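Local coordinates for protein voltage-sensor containing phosphatase (Ciona intestinalis, PDB 3V0D) that probably removes phosphate from phosphoinositide lipids in response to membrane voltage, through a PTEN-like catalytic region made of a phosphatase and a C2 domain, at residues H95-I107 and T175-I188. The protein carries 1 engineered substitution. Residues are numbered along the deposited sequence; the frame is centred on the assembly and turned at random.
Sequences HNVPTLVDLLKFI and TASQIRYVGYFEKI
Val-97 sets its CG2 methyl on the ring of Tyr-181, 3.7 Å from the centroid and only 6° off the ring normal, a CH-pi contact over the centre of one face. CD1 of Tyr-184 lies over the centre of the opposite face, so the phenol is sandwiched, while its OH bonds to Asp-269. The other methyl of Val-97, CG1, anti to the carbonyl carbon, reaches the backbone of helix 176-191, 3.5 Å from Ser-177 O. Leu-100 meets the same ring obliquely, CD2 being 3.7 Å from Tyr-181 CD2, and its CD1 reaches Ile-188 CD1. Pro-98 O, buried beside this ring, has no hydrogen-bond partner.

Farther along, CD2 of Leu-104 comes to the edge of the Phe-185 ring in its plane, 3.7 Å from CE1. Ile-107 points back at Phe-185, its CG1 meeting the ring obliquely, 4.0 Å from CE1, whereas CD2 of Leu-103 touches CB. Phe-185 has CG anti to its backbone N (chi1 -177°), which carries the ring to Leu-104 and Ile-107.

The polar end centres on Gln-178, whose NE2 donates to Asn-96 O at 3.0 Å, nearly straight, with the acceptor close to the amide plane. OE1 accepts from Thr-175 N, which sits above the carbonyl plane of Gln-178; bonds at both ends thus hold the amide's rotation. Thr-175 OG1 accepts from Gln-178 N, completing a capping box. One water links His-95 O to Thr-175 OG1; another joins His-95 N to Gln-178 NE2.

The axes of 100-107 and 176-188 approach to 11.1 Å and cross at -63°. Hydrogen bonds from Asn-96 and Ser-177 to Trp-293, with Ser-177 OG also bonded to Asp-312, extend the contact to strand 290-295, placing this helix pair of the tensin-type phosphatase fold at its interface with the C2 domain, as in PTEN.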
loop_
_atom_site.group_PDB
_atom_site.type_symbol
_atom_site.label_atom_id
_atom_site.label_comp_id
_atom_site.label_asym_id
_atom_site.label_seq_id
_atom_site.Cartn_x
_atom_site.Cartn_y
_atom_site.Cartn_z
ATOM N N HIS A 95 1.605 5.005 3.560
ATOM C CA HIS A 95 2.650 4.362 2.737
ATOM C C HIS A 95 2.662 2.851 2.882
ATOM O O HIS A 95 3.646 2.214 2.509
ATOM C CB HIS A 95 4.058 4.946 2.966
ATOM C CG HIS A 95 4.052 6.414 3.083
ATOM N ND1 HIS A 95 3.636 7.255 2.075
ATOM C CD2 HIS A 95 4.393 7.195 4.120
ATOM C CE1 HIS A 95 3.725 8.508 2.498
ATOM N NE2 HIS A 95 4.202 8.499 3.731
ATOM N N ASN A 96 1.549 2.287 3.356
ATOM C CA ASN A 96 1.419 0.857 3.521
ATOM C C ASN A 96 0.076 0.387 2.942
ATOM O O ASN A 96 -0.587 1.129 2.211
ATOM C CB ASN A 96 1.632 0.480 5.000
ATOM C CG ASN A 96 3.096 0.622 5.390
ATOM O OD1 ASN A 96 3.901 -0.279 5.137
ATOM N ND2 ASN A 96 3.465 1.744 5.982
ATOM N N VAL A 97 -0.297 -0.861 3.216
ATOM C CA VAL A 97 -1.435 -1.512 2.573
ATOM C C VAL A 97 -2.383 -2.058 3.613
ATOM O O VAL A 97 -1.983 -2.378 4.734
ATOM C CB VAL A 97 -0.988 -2.662 1.609
ATOM C CG1 VAL A 97 -0.276 -2.089 0.388
ATOM C CG2 VAL A 97 -0.155 -3.706 2.329
ATOM N N PRO A 98 -3.658 -2.236 3.232
ATOM C CA PRO A 98 -4.580 -2.995 4.082
ATOM C C PRO A 98 -4.212 -4.484 4.024
ATOM O O PRO A 98 -3.640 -4.960 3.042
ATOM C CB PRO A 98 -5.925 -2.783 3.376
ATOM C CG PRO A 98 -5.565 -2.689 1.923
ATOM C CD PRO A 98 -4.259 -1.893 1.921
ATOM N N THR A 99 -4.628 -5.223 5.044
ATOM C CA THR A 99 -4.602 -6.670 4.900
ATOM C C THR A 99 -5.592 -7.070 3.796
ATOM O O THR A 99 -6.564 -6.346 3.528
ATOM C CB THR A 99 -4.948 -7.396 6.201
ATOM O OG1 THR A 99 -6.305 -7.086 6.551
ATOM C CG2 THR A 99 -3.975 -7.056 7.317
ATOM N N LEU A 100 -5.383 -8.239 3.189
ATOM C CA LEU A 100 -6.360 -8.702 2.201
ATOM C C LEU A 100 -7.704 -8.945 2.840
ATOM O O LEU A 100 -8.730 -8.622 2.231
ATOM C CB LEU A 100 -5.871 -9.907 1.390
ATOM C CG LEU A 100 -4.725 -9.629 0.410
ATOM C CD1 LEU A 100 -4.382 -10.916 -0.326
ATOM C CD2 LEU A 100 -5.056 -8.521 -0.583
ATOM N N VAL A 101 -7.728 -9.464 4.072
ATOM C CA VAL A 101 -9.002 -9.601 4.775
ATOM C C VAL A 101 -9.699 -8.249 4.863
ATOM O O VAL A 101 -10.904 -8.130 4.588
ATOM C CB VAL A 101 -8.788 -10.232 6.150
ATOM C CG1 VAL A 101 -10.008 -10.048 7.045
ATOM C CG2 VAL A 101 -8.447 -11.698 6.000
ATOM N N ASP A 102 -8.980 -7.208 5.286
ATOM C CA ASP A 102 -9.598 -5.896 5.404
ATOM C C ASP A 102 -10.011 -5.311 4.068
ATOM O O ASP A 102 -11.039 -4.640 3.967
ATOM C CB ASP A 102 -8.685 -4.905 6.110
ATOM C CG ASP A 102 -8.582 -5.141 7.615
ATOM O OD1 ASP A 102 -9.224 -6.054 8.128
ATOM O OD2 ASP A 102 -7.845 -4.395 8.280
ATOM N N LEU A 103 -9.216 -5.543 3.022
ATOM C CA LEU A 103 -9.585 -5.073 1.699
ATOM C C LEU A 103 -10.888 -5.733 1.229
ATOM O O LEU A 103 -11.785 -5.035 0.719
ATOM C CB LEU A 103 -8.448 -5.337 0.719
ATOM C CG LEU A 103 -8.656 -4.831 -0.720
ATOM C CD1 LEU A 103 -8.949 -3.344 -0.775
ATOM C CD2 LEU A 103 -7.442 -5.189 -1.570
ATOM N N LEU A 104 -11.004 -7.050 1.406
ATOM C CA LEU A 104 -12.222 -7.721 0.965
ATOM C C LEU A 104 -13.430 -7.290 1.810
ATOM O O LEU A 104 -14.541 -7.203 1.288
ATOM C CB LEU A 104 -12.062 -9.225 0.989
ATOM C CG LEU A 104 -11.066 -9.805 0.013
ATOM C CD1 LEU A 104 -11.115 -11.324 0.016
ATOM C CD2 LEU A 104 -11.166 -9.270 -1.388
ATOM N N LYS A 105 -13.213 -7.035 3.098
ATOM C CA LYS A 105 -14.300 -6.548 3.960
ATOM C C LYS A 105 -14.778 -5.182 3.503
ATOM O O LYS A 105 -15.981 -4.923 3.447
ATOM C CB LYS A 105 -13.828 -6.537 5.408
ATOM C CG LYS A 105 -14.891 -6.303 6.449
ATOM C CD LYS A 105 -14.254 -6.369 7.849
ATOM C CE LYS A 105 -15.263 -6.125 8.965
ATOM N NZ LYS A 105 -15.866 -4.759 8.925
ATOM N N PHE A 106 -13.832 -4.303 3.145
ATOM C CA PHE A 106 -14.177 -3.000 2.603
ATOM C C PHE A 106 -14.993 -3.160 1.297
ATOM O O PHE A 106 -16.030 -2.509 1.116
ATOM C CB PHE A 106 -12.898 -2.173 2.330
ATOM C CG PHE A 106 -13.109 -1.117 1.285
ATOM C CD1 PHE A 106 -13.827 0.052 1.560
ATOM C CD2 PHE A 106 -12.637 -1.327 -0.013
ATOM C CE1 PHE A 106 -14.056 1.002 0.551
ATOM C CE2 PHE A 106 -12.866 -0.369 -1.010
ATOM C CZ PHE A 106 -13.581 0.792 -0.723
ATOM N N ILE A 107 -14.526 -4.033 0.398
ATOM C CA ILE A 107 -15.207 -4.210 -0.887
ATOM C C ILE A 107 -16.641 -4.676 -0.635
ATOM O O ILE A 107 -17.567 -4.184 -1.266
ATOM C CB ILE A 107 -14.423 -5.178 -1.799
ATOM C CG1 ILE A 107 -13.123 -4.511 -2.295
ATOM C CG2 ILE A 107 -15.293 -5.668 -2.963
ATOM C CD1 ILE A 107 -13.319 -3.331 -3.291
ATOM N N THR A 175 2.745 3.485 -3.659
ATOM C CA THR A 175 3.903 2.620 -3.405
ATOM C C THR A 175 3.833 1.375 -4.255
ATOM O O THR A 175 2.785 1.009 -4.802
ATOM C CB THR A 175 4.067 2.238 -1.926
ATOM O OG1 THR A 175 3.030 1.294 -1.615
ATOM C CG2 THR A 175 4.010 3.438 -1.006
ATOM N N ALA A 176 4.964 0.679 -4.357
ATOM C CA ALA A 176 4.984 -0.604 -5.042
ATOM C C ALA A 176 4.071 -1.638 -4.394
ATOM O O ALA A 176 3.399 -2.410 -5.097
ATOM C CB ALA A 176 6.387 -1.148 -5.149
ATOM N N SER A 177 4.026 -1.696 -3.059
ATOM C CA SER A 177 3.135 -2.661 -2.434
ATOM C C SER A 177 1.673 -2.297 -2.649
ATOM O O SER A 177 0.833 -3.194 -2.784
ATOM C CB SER A 177 3.393 -2.798 -0.930
ATOM O OG SER A 177 4.695 -3.289 -0.667
ATOM N N GLN A 178 1.345 -1.015 -2.676
ATOM C CA GLN A 178 -0.018 -0.595 -2.992
ATOM C C GLN A 178 -0.425 -1.083 -4.385
ATOM O O GLN A 178 -1.513 -1.657 -4.574
ATOM C CB GLN A 178 -0.159 0.916 -2.828
ATOM C CG GLN A 178 -0.139 1.322 -1.362
ATOM C CD GLN A 178 0.012 2.805 -1.119
ATOM O OE1 GLN A 178 0.318 3.585 -2.024
ATOM N NE2 GLN A 178 -0.200 3.204 0.136
ATOM N N ILE A 179 0.458 -0.919 -5.371
ATOM C CA ILE A 179 0.206 -1.471 -6.700
ATOM C C ILE A 179 0.020 -2.982 -6.639
ATOM O O ILE A 179 -0.924 -3.540 -7.250
ATOM C CB ILE A 179 1.357 -1.076 -7.659
ATOM C CG1 ILE A 179 1.315 0.421 -7.924
ATOM C CG2 ILE A 179 1.306 -1.867 -8.969
ATOM C CD1 ILE A 179 2.578 0.955 -8.623
ATOM N N ARG A 180 0.905 -3.672 -5.919
ATOM C CA ARG A 180 0.826 -5.114 -5.801
ATOM C C ARG A 180 -0.518 -5.546 -5.204
ATOM O O ARG A 180 -1.087 -6.550 -5.632
ATOM C CB ARG A 180 1.999 -5.612 -4.969
ATOM C CG ARG A 180 1.986 -7.096 -4.708
ATOM C CD ARG A 180 3.359 -7.618 -4.257
ATOM N NE ARG A 180 4.110 -6.726 -3.375
ATOM C CZ ARG A 180 5.102 -5.906 -3.731
ATOM N NH1 ARG A 180 5.649 -5.170 -2.792
ATOM N NH2 ARG A 180 5.573 -5.810 -4.975
ATOM N N TYR A 181 -1.008 -4.827 -4.199
ATOM C CA TYR A 181 -2.232 -5.226 -3.518
ATOM C C TYR A 181 -3.467 -5.027 -4.388
ATOM O O TYR A 181 -4.402 -5.832 -4.315
ATOM C CB TYR A 181 -2.326 -4.556 -2.130
ATOM C CG TYR A 181 -1.646 -5.423 -1.086
ATOM C CD1 TYR A 181 -0.291 -5.774 -1.194
ATOM C CD2 TYR A 181 -2.382 -5.983 -0.041
ATOM C CE1 TYR A 181 0.303 -6.625 -0.321
ATOM C CE2 TYR A 181 -1.783 -6.887 0.850
ATOM C CZ TYR A 181 -0.446 -7.210 0.689
ATOM O OH TYR A 181 0.164 -8.129 1.515
ATOM N N VAL A 182 -3.488 -3.992 -5.242
ATOM C CA VAL A 182 -4.572 -3.887 -6.221
ATOM C C VAL A 182 -4.491 -5.097 -7.170
ATOM O O VAL A 182 -5.516 -5.679 -7.549
ATOM C CB VAL A 182 -4.574 -2.542 -6.975
ATOM C CG1 VAL A 182 -5.756 -2.463 -7.921
ATOM C CG2 VAL A 182 -4.610 -1.374 -5.990
ATOM N N GLY A 183 -3.273 -5.492 -7.552
ATOM C CA GLY A 183 -3.089 -6.681 -8.377
ATOM C C GLY A 183 -3.566 -7.940 -7.687
ATOM O O GLY A 183 -4.171 -8.812 -8.319
ATOM N N TYR A 184 -3.305 -8.063 -6.386
ATOM C CA TYR A 184 -3.837 -9.174 -5.624
ATOM C C TYR A 184 -5.365 -9.203 -5.686
ATOM O O TYR A 184 -5.968 -10.281 -5.840
ATOM C CB TYR A 184 -3.420 -9.083 -4.171
ATOM C CG TYR A 184 -1.985 -9.452 -3.822
ATOM C CD1 TYR A 184 -1.508 -9.153 -2.548
ATOM C CD2 TYR A 184 -1.122 -10.122 -4.699
ATOM C CE1 TYR A 184 -0.251 -9.560 -2.128
ATOM C CE2 TYR A 184 0.149 -10.530 -4.289
ATOM C CZ TYR A 184 0.566 -10.275 -2.984
ATOM O OH TYR A 184 1.796 -10.681 -2.515
ATOM N N PHE A 185 -6.013 -8.040 -5.547
ATOM C CA PHE A 185 -7.459 -8.003 -5.649
ATOM C C PHE A 185 -7.939 -8.470 -7.032
ATOM O O PHE A 185 -8.891 -9.238 -7.134
ATOM C CB PHE A 185 -8.009 -6.618 -5.296
ATOM C CG PHE A 185 -9.506 -6.610 -5.338
ATOM C CD1 PHE A 185 -10.247 -7.359 -4.424
ATOM C CD2 PHE A 185 -10.188 -5.940 -6.354
ATOM C CE1 PHE A 185 -11.637 -7.453 -4.542
ATOM C CE2 PHE A 185 -11.568 -6.010 -6.441
ATOM C CZ PHE A 185 -12.295 -6.748 -5.540
ATOM N N GLU A 186 -7.279 -8.008 -8.084
ATOM C CA GLU A 186 -7.613 -8.476 -9.426
ATOM C C GLU A 186 -7.538 -10.001 -9.506
ATOM O O GLU A 186 -8.433 -10.651 -10.070
ATOM C CB GLU A 186 -6.675 -7.832 -10.439
ATOM C CG GLU A 186 -6.934 -8.291 -11.885
ATOM C CD GLU A 186 -5.895 -7.830 -12.901
ATOM O OE1 GLU A 186 -5.130 -6.902 -12.636
ATOM O OE2 GLU A 186 -5.873 -8.399 -14.019
ATOM N N LYS A 187 -6.471 -10.575 -8.949
ATOM C CA LYS A 187 -6.291 -12.025 -8.970
ATOM C C LYS A 187 -7.376 -12.735 -8.165
ATOM O O LYS A 187 -7.853 -13.817 -8.563
ATOM C CB LYS A 187 -4.904 -12.400 -8.439
ATOM C CG LYS A 187 -4.571 -13.886 -8.536
ATOM C CD LYS A 187 -3.095 -14.184 -8.309
ATOM C CE LYS A 187 -2.223 -13.629 -9.432
ATOM N NZ LYS A 187 -2.652 -14.120 -10.783
ATOM N N ILE A 188 -7.756 -12.169 -7.025
ATOM C CA ILE A 188 -8.821 -12.733 -6.209
ATOM C C ILE A 188 -10.151 -12.758 -6.984
ATOM O O ILE A 188 -10.864 -13.769 -6.995
ATOM C CB ILE A 188 -8.921 -11.960 -4.891
ATOM C CG1 ILE A 188 -7.758 -12.386 -4.008
ATOM C CG2 ILE A 188 -10.273 -12.192 -4.196
ATOM C CD1 ILE A 188 -7.509 -11.507 -2.807
HETATM O O HOH W 1 3.724 0.100 0.735
HETATM O O HOH W 2 0.169 5.981 1.185
#